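Local atomic coordinates of TrwG protein (Bartonella grahamii, PDB entry 4NHF), a protein that probably serves as a VirB8-like inner-membrane component of the Trw type IV secretion system, and is represented here by its soluble domain. Residues D45-W48 with L49-V53; N58-Y61 with D62-Q65; Q80-Y83 with Y84-Y87. All coordinates share one frame; numbering follows the deposited sequence.

Contact 1. Residues D45-W48 with L49-V53; sequences DRYW and LNQYV
Gln51 lays its CG over one face of the Tyr47 ring, one helical turn back. This is a CH-pi contact: Gln51 CG is 4.1 Å from the ring centroid and 23° off the normal, nearest to Tyr47 CZ. Beyond CG the Gln51 chain bends (chi2 -57°), which helps bring its amide NE2 to a water that Tyr47 O also holds. Leu49 CD1 packs more loosely on Asp45 CB at 4.3 Å.

The backbone bonds are those of a regular alpha-helix. Leu49 N, Asn50 N, Gln51 N and Tyr52 N donate to the carbonyls of Asp45, Arg46, Tyr47 and Trp48. The bond from Tyr52 N to Trp48 O is 2.9 Å long and the most bent of the four, at 149°.

Both segments belong to helix 42-57, which lies against the antiparallel sheet of this NTF2-like VirB8 domain. Leu49 meets Leu112, Ala118 and Phe165 there, and Asp45 is bonded by Tyr146 and Tyr148. Another side of the helix faces the second subunit: the Tyr47 hydroxyl is hydrogen-bonded to Tyr47 OH of that subunit, and the Tyr47 ring meets its Trp48.

That one water joins three groups of the helix. It donates to Tyr47 O at 2.8 Å. It accepts from Asn50 ND2 at 3.0 Å and from Gln51 NE2 at 3.2 Å, so Tyr47 O serves both Gln51 N and the water.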
ATOM      1  N   ASP A  45      11.706  -3.912   9.359  1.00 16.77           N
ATOM      2  CA  ASP A  45      12.413  -2.932   8.535  1.00 16.54           C
ATOM      3  C   ASP A  45      12.193  -3.183   7.052  1.00 16.62           C
ATOM      4  O   ASP A  45      11.932  -2.262   6.328  1.00 15.98           O
ATOM      5  CB  ASP A  45      13.912  -2.901   8.776  1.00 17.37           C
ATOM      6  CG  ASP A  45      14.301  -2.442  10.187  1.00 17.58           C
ATOM      7  OD1 ASP A  45      13.510  -1.877  10.951  1.00 17.12           O
ATOM      8  OD2 ASP A  45      15.482  -2.552  10.442  1.00 18.34           O
ATOM      9  N   ARG A  46      12.308  -4.436   6.616  1.00 17.79           N
ATOM     10  CA  ARG A  46      12.112  -4.792   5.246  1.00 17.86           C
ATOM     11  C   ARG A  46      10.717  -4.438   4.776  1.00 16.67           C
ATOM     12  O   ARG A  46      10.553  -3.927   3.653  1.00 16.08           O
ATOM     13  CB  ARG A  46      12.407  -6.289   5.020  1.00 19.99           C
ATOM     14  CG  ARG A  46      13.894  -6.624   4.959  1.00 22.08           C
ATOM     15  CD  ARG A  46      14.193  -8.066   4.500  1.00 25.16           C
ATOM     16  NE  ARG A  46      15.602  -8.040   4.043  1.00 29.34           N
ATOM     17  CZ  ARG A  46      16.647  -8.268   4.842  1.00 31.53           C
ATOM     18  NH1 ARG A  46      17.889  -8.206   4.367  1.00 33.18           N
ATOM     19  NH2 ARG A  46      16.449  -8.627   6.132  1.00 34.06           N
ATOM     20  N   TYR A  47       9.697  -4.725   5.595  1.00 15.66           N
ATOM     21  CA  TYR A  47       8.348  -4.268   5.287  1.00 14.74           C
ATOM     22  C   TYR A  47       8.278  -2.788   4.899  1.00 14.32           C
ATOM     23  O   TYR A  47       7.798  -2.414   3.793  1.00 13.70           O
ATOM     24  CB  TYR A  47       7.351  -4.567   6.434  1.00 14.84           C
ATOM     25  CG  TYR A  47       5.991  -4.041   6.107  1.00 14.37           C
ATOM     26  CD1 TYR A  47       5.147  -4.720   5.210  1.00 14.45           C
ATOM     27  CD2 TYR A  47       5.548  -2.865   6.656  1.00 14.05           C
ATOM     28  CE1 TYR A  47       3.912  -4.204   4.876  1.00 14.39           C
ATOM     29  CE2 TYR A  47       4.311  -2.342   6.316  1.00 14.15           C
ATOM     30  CZ  TYR A  47       3.493  -3.023   5.439  1.00 14.16           C
ATOM     31  OH  TYR A  47       2.280  -2.516   5.129  1.00 14.29           O
ATOM     32  N   TRP A  48       8.751  -1.942   5.795  1.00 14.63           N
ATOM     33  CA  TRP A  48       8.639  -0.497   5.632  1.00 14.58           C
ATOM     34  C   TRP A  48       9.556   0.048   4.536  1.00 14.29           C
ATOM     35  O   TRP A  48       9.169   0.947   3.769  1.00 14.58           O
ATOM     36  CB  TRP A  48       8.861   0.203   6.985  1.00 15.03           C
ATOM     37  CG  TRP A  48       7.718   0.013   7.872  1.00 15.74           C
ATOM     38  CD1 TRP A  48       7.660  -0.782   8.989  1.00 16.77           C
ATOM     39  CD2 TRP A  48       6.436   0.588   7.729  1.00 15.92           C
ATOM     40  NE1 TRP A  48       6.398  -0.750   9.528  1.00 17.04           N
ATOM     41  CE2 TRP A  48       5.634   0.096   8.771  1.00 16.48           C
ATOM     42  CE3 TRP A  48       5.865   1.440   6.792  1.00 15.77           C
ATOM     43  CZ2 TRP A  48       4.296   0.451   8.911  1.00 16.78           C
ATOM     44  CZ3 TRP A  48       4.549   1.826   6.958  1.00 15.93           C
ATOM     45  CH2 TRP A  48       3.784   1.330   8.008  1.00 16.62           C
ATOM     46  N   LEU A  49      10.763  -0.507   4.410  1.00 14.39           N
ATOM     47  CA  LEU A  49      11.660  -0.053   3.349  1.00 14.07           C
ATOM     48  C   LEU A  49      11.086  -0.392   1.978  1.00 13.70           C
ATOM     49  O   LEU A  49      11.197   0.413   1.054  1.00 13.05           O
ATOM     50  CB  LEU A  49      13.051  -0.651   3.480  1.00 14.55           C
ATOM     51  CG  LEU A  49      13.840  -0.070   4.674  1.00 14.94           C
ATOM     52  CD1 LEU A  49      14.908  -1.046   5.020  1.00 15.99           C
ATOM     53  CD2 LEU A  49      14.422   1.313   4.401  1.00 14.91           C
ATOM     54  N   ASN A  50      10.565  -1.616   1.837  1.00 13.92           N
ATOM     55  CA  ASN A  50       9.884  -2.004   0.644  1.00 14.14           C
ATOM     56  C   ASN A  50       8.695  -1.106   0.350  1.00 13.71           C
ATOM     57  O   ASN A  50       8.534  -0.682  -0.831  1.00 13.70           O
ATOM     58  CB  ASN A  50       9.449  -3.466   0.771  1.00 15.05           C
ATOM     59  CG  ASN A  50       8.812  -4.016  -0.493  1.00 15.43           C
ATOM     60  OD1 ASN A  50       9.423  -4.045  -1.561  1.00 16.01           O
ATOM     61  ND2 ASN A  50       7.605  -4.514  -0.360  1.00 15.51           N
ATOM     62  N   GLN A  51       7.820  -0.853   1.340  1.00 13.53           N
ATOM     63  CA  GLN A  51       6.679   0.039   1.054  1.00 13.89           C
ATOM     64  C   GLN A  51       7.166   1.445   0.586  1.00 13.03           C
ATOM     65  O   GLN A  51       6.585   2.068  -0.299  1.00 12.75           O
ATOM     66  CB  GLN A  51       5.707   0.160   2.211  1.00 14.52           C
ATOM     67  CG  GLN A  51       4.838  -1.099   2.439  1.00 15.54           C
ATOM     68  CD  GLN A  51       4.036  -1.506   1.234  1.00 16.52           C
ATOM     69  OE1 GLN A  51       3.335  -0.685   0.655  1.00 17.82           O
ATOM     70  NE2 GLN A  51       4.195  -2.726   0.791  1.00 17.48           N
ATOM     71  N   TYR A  52       8.251   1.921   1.172  1.00 12.61           N
ATOM     72  CA  TYR A  52       8.724   3.260   0.841  1.00 12.24           C
ATOM     73  C   TYR A  52       9.190   3.333  -0.615  1.00 12.51           C
ATOM     74  O   TYR A  52       8.862   4.256  -1.329  1.00 12.49           O
ATOM     75  CB  TYR A  52       9.846   3.723   1.734  1.00 12.26           C
ATOM     76  CG  TYR A  52      10.207   5.169   1.519  1.00 11.91           C
ATOM     77  CD1 TYR A  52       9.425   6.188   2.002  1.00 11.85           C
ATOM     78  CD2 TYR A  52      11.353   5.500   0.838  1.00 12.02           C
ATOM     79  CE1 TYR A  52       9.786   7.525   1.800  1.00 12.14           C
ATOM     80  CE2 TYR A  52      11.709   6.820   0.603  1.00 12.20           C
ATOM     81  CZ  TYR A  52      10.929   7.839   1.082  1.00 12.30           C
ATOM     82  OH  TYR A  52      11.364   9.136   0.842  1.00 12.51           O
ATOM     83  N   VAL A  53       9.981   2.364  -1.033  1.00 12.64           N
ATOM     84  CA  VAL A  53      10.542   2.386  -2.361  1.00 12.75           C
ATOM     85  C   VAL A  53       9.405   2.189  -3.349  1.00 12.70           C
ATOM     86  O   VAL A  53       9.353   2.909  -4.346  1.00 12.80           O
ATOM     87  CB  VAL A  53      11.627   1.297  -2.480  1.00 12.90           C
ATOM     88  CG1 VAL A  53      12.036   1.078  -3.893  1.00 13.29           C
ATOM     89  CG2 VAL A  53      12.843   1.680  -1.623  1.00 13.10           C
TER
HETATM   90  O   HOH W   1       6.423  -4.336   2.375  1.00 16.17           O

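Contact 2. Residues N58-Y61 with D62-Q65; sequences NYDY and DTIQ. With CA (calcium ion), chain G.
Asp60 OD1 accepts the backbone N-H of Asp62 at 3.1 Å, a side-chain to backbone bond of the Asx-turn kind. Asp62 N comes from above the carboxylate plane, 44° out of it. The Asp60 carbonyl also accepts from Thr63 N at 2.9 Å, and this donor too lies well out of the carbonyl plane. Together the bonds turn the chain into helix 64-73 of the VirB8 domain.

This turn is the tight part, with Ile64 packed against it. Ile64 CG1 lies 3.4 Å from Asp60 O and 3.9 Å from Tyr59 CE1. It is anti to its own carbonyl carbon (chi1 -64°), which carries the branch back toward both. Tyr59 is buried, and its hydroxyl bonds to the carbonyl of Ser98. On the outer side, Ile64 CD1 meets the exposed Tyr61 ring at CD1.

Toward the waters, Asn58 and Thr63 are joined by a water rather than by a bond to each other. It accepts from Asn58 ND2 and donates to Thr63 OG1 and Asp60 OD2. Asn58 ND2 and Thr63 OG1 also bond Asn67. Asp60 OD2 is paired with Arg102 as well.

Asp60 and Asp62 form the calcium site, shared with the second subunit. Asp60 and Asp62 of the second subunit bind the ion directly, while Asp60 of this chain acts through water. The calcium probably eases the repulsion among these carboxylates. Two calcium-bound waters donate to the Asp60 carboxylate, one of them to OD2 at 2.7 Å. Asp62 OD2 binds the calcium directly, at 2.4 Å.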
ATOM      1  N   ASN A  58       7.227   4.481  -7.787  1.00 15.57           N
ATOM      2  CA  ASN A  58       6.069   4.194  -8.673  1.00 15.90           C
ATOM      3  C   ASN A  58       5.568   5.489  -9.327  1.00 16.53           C
ATOM      4  O   ASN A  58       5.634   6.535  -8.701  1.00 16.35           O
ATOM      5  CB  ASN A  58       4.927   3.605  -7.826  1.00 15.96           C
ATOM      6  CG  ASN A  58       3.772   3.049  -8.674  1.00 16.59           C
ATOM      7  OD1 ASN A  58       3.982   2.249  -9.592  1.00 17.43           O
ATOM      8  ND2 ASN A  58       2.585   3.468  -8.374  1.00 16.51           N
ATOM      9  N   TYR A  59       5.055   5.441 -10.569  1.00 17.08           N
ATOM     10  CA  TYR A  59       4.257   6.560 -11.078  1.00 17.92           C
ATOM     11  C   TYR A  59       3.019   5.969 -11.708  1.00 18.24           C
ATOM     12  O   TYR A  59       3.158   5.119 -12.589  1.00 18.11           O
ATOM     13  CB  TYR A  59       4.983   7.424 -12.142  1.00 18.79           C
ATOM     14  CG  TYR A  59       4.082   8.523 -12.562  1.00 19.64           C
ATOM     15  CD1 TYR A  59       3.900   9.636 -11.757  1.00 19.68           C
ATOM     16  CD2 TYR A  59       3.308   8.401 -13.683  1.00 20.73           C
ATOM     17  CE1 TYR A  59       2.991  10.600 -12.091  1.00 20.84           C
ATOM     18  CE2 TYR A  59       2.418   9.365 -14.039  1.00 21.76           C
ATOM     19  CZ  TYR A  59       2.270  10.487 -13.258  1.00 21.66           C
ATOM     20  OH  TYR A  59       1.371  11.468 -13.673  1.00 22.65           O
ATOM     21  N   ASP A  60       1.838   6.368 -11.216  1.00 18.74           N
ATOM     22  CA  ASP A  60       0.553   5.930 -11.762  1.00 20.35           C
ATOM     23  C   ASP A  60      -0.354   7.113 -11.534  1.00 21.03           C
ATOM     24  O   ASP A  60      -0.585   7.487 -10.393  1.00 19.65           O
ATOM     25  CB  ASP A  60       0.040   4.679 -11.021  1.00 20.85           C
ATOM     26  CG  ASP A  60      -1.250   4.070 -11.652  1.00 22.86           C
ATOM     27  OD1 ASP A  60      -2.016   4.809 -12.341  1.00 22.60           O
ATOM     28  OD2 ASP A  60      -1.526   2.847 -11.373  1.00 23.97           O
ATOM     29  N   TYR A  61      -0.831   7.738 -12.608  1.00 22.29           N
ATOM     30  CA  TYR A  61      -1.704   8.902 -12.495  1.00 23.53           C
ATOM     31  C   TYR A  61      -2.854   8.627 -11.484  1.00 22.54           C
ATOM     32  O   TYR A  61      -3.270   9.502 -10.718  1.00 21.72           O
ATOM     33  CB  TYR A  61      -2.273   9.252 -13.894  1.00 26.98           C
ATOM     34  CG  TYR A  61      -3.110  10.505 -13.907  1.00 30.04           C
ATOM     35  CD1 TYR A  61      -2.511  11.756 -13.755  1.00 32.04           C
ATOM     36  CD2 TYR A  61      -4.487  10.441 -14.011  1.00 32.38           C
ATOM     37  CE1 TYR A  61      -3.271  12.914 -13.731  1.00 34.50           C
ATOM     38  CE2 TYR A  61      -5.261  11.587 -13.975  1.00 34.88           C
ATOM     39  CZ  TYR A  61      -4.640  12.824 -13.825  1.00 35.87           C
ATOM     40  OH  TYR A  61      -5.390  13.986 -13.792  1.00 38.66           O
ATOM     41  N   ASP A  62      -3.379   7.405 -11.485  1.00 21.85           N
ATOM     42  CA  ASP A  62      -4.578   7.117 -10.730  1.00 21.64           C
ATOM     43  C   ASP A  62      -4.208   6.990  -9.210  1.00 20.37           C
ATOM     44  O   ASP A  62      -5.047   7.152  -8.388  1.00 20.23           O
ATOM     45  CB  ASP A  62      -5.175   5.800 -11.187  1.00 22.59           C
ATOM     46  CG  ASP A  62      -5.920   5.891 -12.494  1.00 25.01           C
ATOM     47  OD1 ASP A  62      -6.011   7.005 -13.072  1.00 25.72           O
ATOM     48  OD2 ASP A  62      -6.475   4.811 -12.900  1.00 26.68           O
ATOM     49  N   THR A  63      -2.957   6.762  -8.861  1.00 18.83           N
ATOM     50  CA  THR A  63      -2.607   6.646  -7.456  1.00 18.46           C
ATOM     51  C   THR A  63      -1.582   7.692  -6.985  1.00 18.63           C
ATOM     52  O   THR A  63      -0.997   7.536  -5.944  1.00 17.57           O
ATOM     53  CB  THR A  63      -2.110   5.225  -7.119  1.00 17.80           C
ATOM     54  OG1 THR A  63      -0.869   4.949  -7.764  1.00 17.61           O
ATOM     55  CG2 THR A  63      -3.095   4.188  -7.490  1.00 18.45           C
ATOM     56  N   ILE A  64      -1.381   8.767  -7.743  1.00 19.99           N
ATOM     57  CA  ILE A  64      -0.424   9.792  -7.340  1.00 20.98           C
ATOM     58  C   ILE A  64      -0.677  10.284  -5.936  1.00 21.30           C
ATOM     59  O   ILE A  64       0.274  10.392  -5.163  1.00 20.69           O
ATOM     60  CB  ILE A  64      -0.461  11.056  -8.200  1.00 23.01           C
ATOM     61  CG1 ILE A  64      -0.067  10.759  -9.610  1.00 23.44           C
ATOM     62  CG2 ILE A  64       0.507  12.097  -7.641  1.00 23.82           C
ATOM     63  CD1 ILE A  64      -0.371  11.937 -10.476  1.00 24.99           C
ATOM     64  N   GLN A  65      -1.938  10.584  -5.597  1.00 22.07           N
ATOM     65  CA  GLN A  65      -2.261  11.137  -4.275  1.00 22.70           C
ATOM     66  C   GLN A  65      -1.762  10.233  -3.207  1.00 22.07           C
ATOM     67  O   GLN A  65      -1.067  10.684  -2.305  1.00 22.03           O
ATOM     68  CB  GLN A  65      -3.774  11.360  -4.042  1.00 23.88           C
TER
HETATM   69 CA    CA G 301      -5.769   2.546 -13.201  1.00 31.92          CA
HETATM   70  O   HOH W   2      -0.252   2.231  -8.961  1.00 32.17           O
HETATM   71  O   HOH W   3      -4.161   2.520 -11.186  1.00 22.02           O
HETATM   72  O   HOH W   4      -3.653   3.486 -13.656  1.00 18.77           O
HETATM   73  O   HOH W   5      -7.866   2.269 -14.237  1.00 28.11           O

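Contact 3. Residues Q80-Y83 with Y84-Y87; sequences QQEY and YKIY
The Tyr84 ring carries the Gln80 carbonyl over one face. Gln80 O stands 3.1 Å above the ring plane, offset toward the rim, and also takes the backbone N-H of Tyr84. At the edge, near the ring plane, Gln81 OE1 comes within 3.6 Å of Tyr84 CD2. The Gln81 amide stands almost upright to the ring, at 85°. Its chain bends at the second torsion (chi2 -58°), which brings the amide back to this edge. A water lies in the ring plane at the hydroxyl end. It bonds Tyr84 OH at 2.8 Å and weakly donates to Gln80 OE1. The Gln80 side chain runs alongside Tyr84, pointing the same way, and its NE2 bonds the carbonyl of Ala72.

The rings of Tyr83 and Tyr87 meet obliquely, with centroids 5.3 Å apart and planes at 53°. Tyr87 CE1 does the touching, 3.5 Å from Tyr83 OH. Tyr83 CD2 also packs on Tyr84 CD1.

These residues lie toward the C-terminal end of helix 77-86, which packs on helix 64-73 of the VirB8 domain. Both Tyr83 and Tyr84 meet Tyr68 there, while Tyr87 turns to Arg93 and Asp94 of helix 93-97.

The backbone bonding changes along the segment. Tyr84 N to Gln80 O is a strong alpha-helical bond. Lys85 N is shared weakly between Gln81 O and Glu82 O. Ile86 N then donates to Tyr83 O at 3.0 Å, three residues back, as in a 3-10 turn. On the exposed side, the aliphatic part of Lys85 folds over the backbone, with CD 3.3 Å from Gln81 O.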
ATOM      1  N   GLN A  80      11.671  14.832   2.473  1.00 19.95           N
ATOM      2  CA  GLN A  80      10.476  15.324   1.849  1.00 20.54           C
ATOM      3  C   GLN A  80      10.792  16.335   0.794  1.00 21.27           C
ATOM      4  O   GLN A  80      10.208  16.287  -0.277  1.00 21.17           O
ATOM      5  CB  GLN A  80       9.522  16.000   2.846  1.00 21.05           C
ATOM      6  CG  GLN A  80       8.902  15.056   3.850  1.00 21.12           C
ATOM      7  CD  GLN A  80       7.993  15.760   4.837  1.00 22.64           C
ATOM      8  OE1 GLN A  80       8.088  16.961   5.002  1.00 24.03           O
ATOM      9  NE2 GLN A  80       7.159  14.990   5.558  1.00 23.15           N
ATOM     10  N   GLN A  81      11.664  17.280   1.113  1.00 22.61           N
ATOM     11  CA  GLN A  81      11.947  18.370   0.200  1.00 24.65           C
ATOM     12  C   GLN A  81      12.666  17.883  -1.036  1.00 23.65           C
ATOM     13  O   GLN A  81      12.437  18.395  -2.099  1.00 24.03           O
ATOM     14  CB  GLN A  81      12.754  19.490   0.877  1.00 26.77           C
ATOM     15  CG  GLN A  81      11.993  20.212   1.988  1.00 28.87           C
ATOM     16  CD  GLN A  81      10.693  20.833   1.506  1.00 30.73           C
ATOM     17  OE1 GLN A  81       9.625  20.667   2.124  1.00 35.51           O
ATOM     18  NE2 GLN A  81      10.754  21.466   0.372  1.00 30.93           N
ATOM     19  N   GLU A  82      13.537  16.897  -0.882  1.00 23.00           N
ATOM     20  CA  GLU A  82      14.187  16.276  -2.028  1.00 22.78           C
ATOM     21  C   GLU A  82      13.171  15.581  -2.889  1.00 21.85           C
ATOM     22  O   GLU A  82      13.188  15.764  -4.104  1.00 22.83           O
ATOM     23  CB  GLU A  82      15.250  15.313  -1.599  1.00 22.53           C
ATOM     24  CG  GLU A  82      16.433  16.048  -1.009  1.00 24.07           C
ATOM     25  CD  GLU A  82      17.301  15.188  -0.073  1.00 24.22           C
ATOM     26  OE1 GLU A  82      16.992  13.988   0.190  1.00 22.55           O
ATOM     27  OE2 GLU A  82      18.320  15.740   0.417  1.00 26.33           O
ATOM     28  N   TYR A  83      12.236  14.862  -2.276  1.00 20.72           N
ATOM     29  CA  TYR A  83      11.185  14.140  -3.014  1.00 19.71           C
ATOM     30  C   TYR A  83      10.250  15.119  -3.717  1.00 21.01           C
ATOM     31  O   TYR A  83       9.933  14.942  -4.891  1.00 19.82           O
ATOM     32  CB  TYR A  83      10.382  13.211  -2.071  1.00 18.96           C
ATOM     33  CG  TYR A  83       9.162  12.599  -2.740  1.00 18.32           C
ATOM     34  CD1 TYR A  83       9.286  11.656  -3.758  1.00 18.13           C
ATOM     35  CD2 TYR A  83       7.899  12.949  -2.336  1.00 18.34           C
ATOM     36  CE1 TYR A  83       8.160  11.099  -4.378  1.00 17.86           C
ATOM     37  CE2 TYR A  83       6.758  12.429  -2.948  1.00 18.28           C
ATOM     38  CZ  TYR A  83       6.885  11.488  -3.950  1.00 18.16           C
ATOM     39  OH  TYR A  83       5.750  10.949  -4.511  1.00 18.51           O
ATOM     40  N   TYR A  84       9.839  16.183  -3.023  1.00 22.28           N
ATOM     41  CA  TYR A  84       8.980  17.169  -3.670  1.00 24.56           C
ATOM     42  C   TYR A  84       9.533  17.800  -4.952  1.00 26.40           C
ATOM     43  O   TYR A  84       8.780  18.143  -5.874  1.00 26.32           O
ATOM     44  CB  TYR A  84       8.606  18.289  -2.700  1.00 25.66           C
ATOM     45  CG  TYR A  84       7.815  17.882  -1.486  1.00 26.09           C
ATOM     46  CD1 TYR A  84       7.044  16.728  -1.476  1.00 25.36           C
ATOM     47  CD2 TYR A  84       7.805  18.698  -0.346  1.00 27.50           C
ATOM     48  CE1 TYR A  84       6.282  16.392  -0.380  1.00 26.06           C
ATOM     49  CE2 TYR A  84       7.049  18.362   0.751  1.00 28.37           C
ATOM     50  CZ  TYR A  84       6.294  17.196   0.729  1.00 27.04           C
ATOM     51  OH  TYR A  84       5.540  16.849   1.806  1.00 27.90           O
ATOM     52  N   LYS A  85      10.847  17.949  -5.005  1.00 28.22           N
ATOM     53  CA  LYS A  85      11.494  18.505  -6.170  1.00 29.98           C
ATOM     54  C   LYS A  85      11.162  17.720  -7.412  1.00 28.71           C
ATOM     55  O   LYS A  85      11.019  18.302  -8.454  1.00 27.21           O
ATOM     56  CB  LYS A  85      13.014  18.604  -5.963  1.00 32.68           C
ATOM     57  CG  LYS A  85      13.406  19.842  -5.193  1.00 36.35           C
ATOM     58  CD  LYS A  85      14.598  19.636  -4.270  1.00 40.41           C
ATOM     59  CE  LYS A  85      15.896  19.384  -5.012  1.00 42.62           C
ATOM     60  NZ  LYS A  85      17.004  19.353  -3.999  1.00 44.72           N
ATOM     61  N   ILE A  86      10.991  16.407  -7.298  1.00 27.33           N
ATOM     62  CA  ILE A  86      10.620  15.578  -8.468  1.00 27.43           C
ATOM     63  C   ILE A  86       9.252  15.950  -9.069  1.00 28.04           C
ATOM     64  O   ILE A  86       8.975  15.796 -10.284  1.00 27.07           O
ATOM     65  CB  ILE A  86      10.582  14.111  -8.047  1.00 27.29           C
ATOM     66  CG1 ILE A  86      11.975  13.659  -7.630  1.00 27.44           C
ATOM     67  CG2 ILE A  86      10.027  13.252  -9.176  1.00 27.80           C
ATOM     68  CD1 ILE A  86      11.973  12.291  -7.005  1.00 28.11           C
ATOM     69  N   TYR A  87       8.387  16.452  -8.196  1.00 28.29           N
ATOM     70  CA  TYR A  87       7.056  16.887  -8.563  1.00 28.97           C
ATOM     71  C   TYR A  87       6.876  18.418  -8.497  1.00 31.52           C
ATOM     72  O   TYR A  87       5.765  18.892  -8.332  1.00 33.32           O
ATOM     73  CB  TYR A  87       6.054  16.183  -7.616  1.00 27.47           C
ATOM     74  CG  TYR A  87       5.968  14.687  -7.835  1.00 25.78           C
ATOM     75  CD1 TYR A  87       6.867  13.813  -7.227  1.00 25.41           C
ATOM     76  CD2 TYR A  87       4.972  14.142  -8.635  1.00 26.04           C
ATOM     77  CE1 TYR A  87       6.794  12.439  -7.448  1.00 24.53           C
ATOM     78  CE2 TYR A  87       4.892  12.779  -8.863  1.00 25.48           C
ATOM     79  CZ  TYR A  87       5.795  11.930  -8.268  1.00 25.17           C
ATOM     80  OH  TYR A  87       5.694  10.556  -8.472  1.00 26.27           O
TER
HETATM   81  O   HOH W   6       5.485  18.837   3.834  1.00 43.76           O

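The three contacts follow one another along the chain, each within a local stretch of a helix or at its start. Contact 1 is the core one: its residues are mostly buried, between the sheet and the second subunit. Contact 3 lies on the opposite side of the chain's centre, at the surface, and no other chain of the assembly touches it. Contact 2 is partly buried and leads into helix 64-73. What sets it apart is its carboxylates and calcium; rings occur in all three. Contacts 1 and 2 both reach the second subunit, the first through rings and a tyrosine hydroxyl, the second through metal. Contacts 2 and 3 touch where Tyr59 packs on Tyr87.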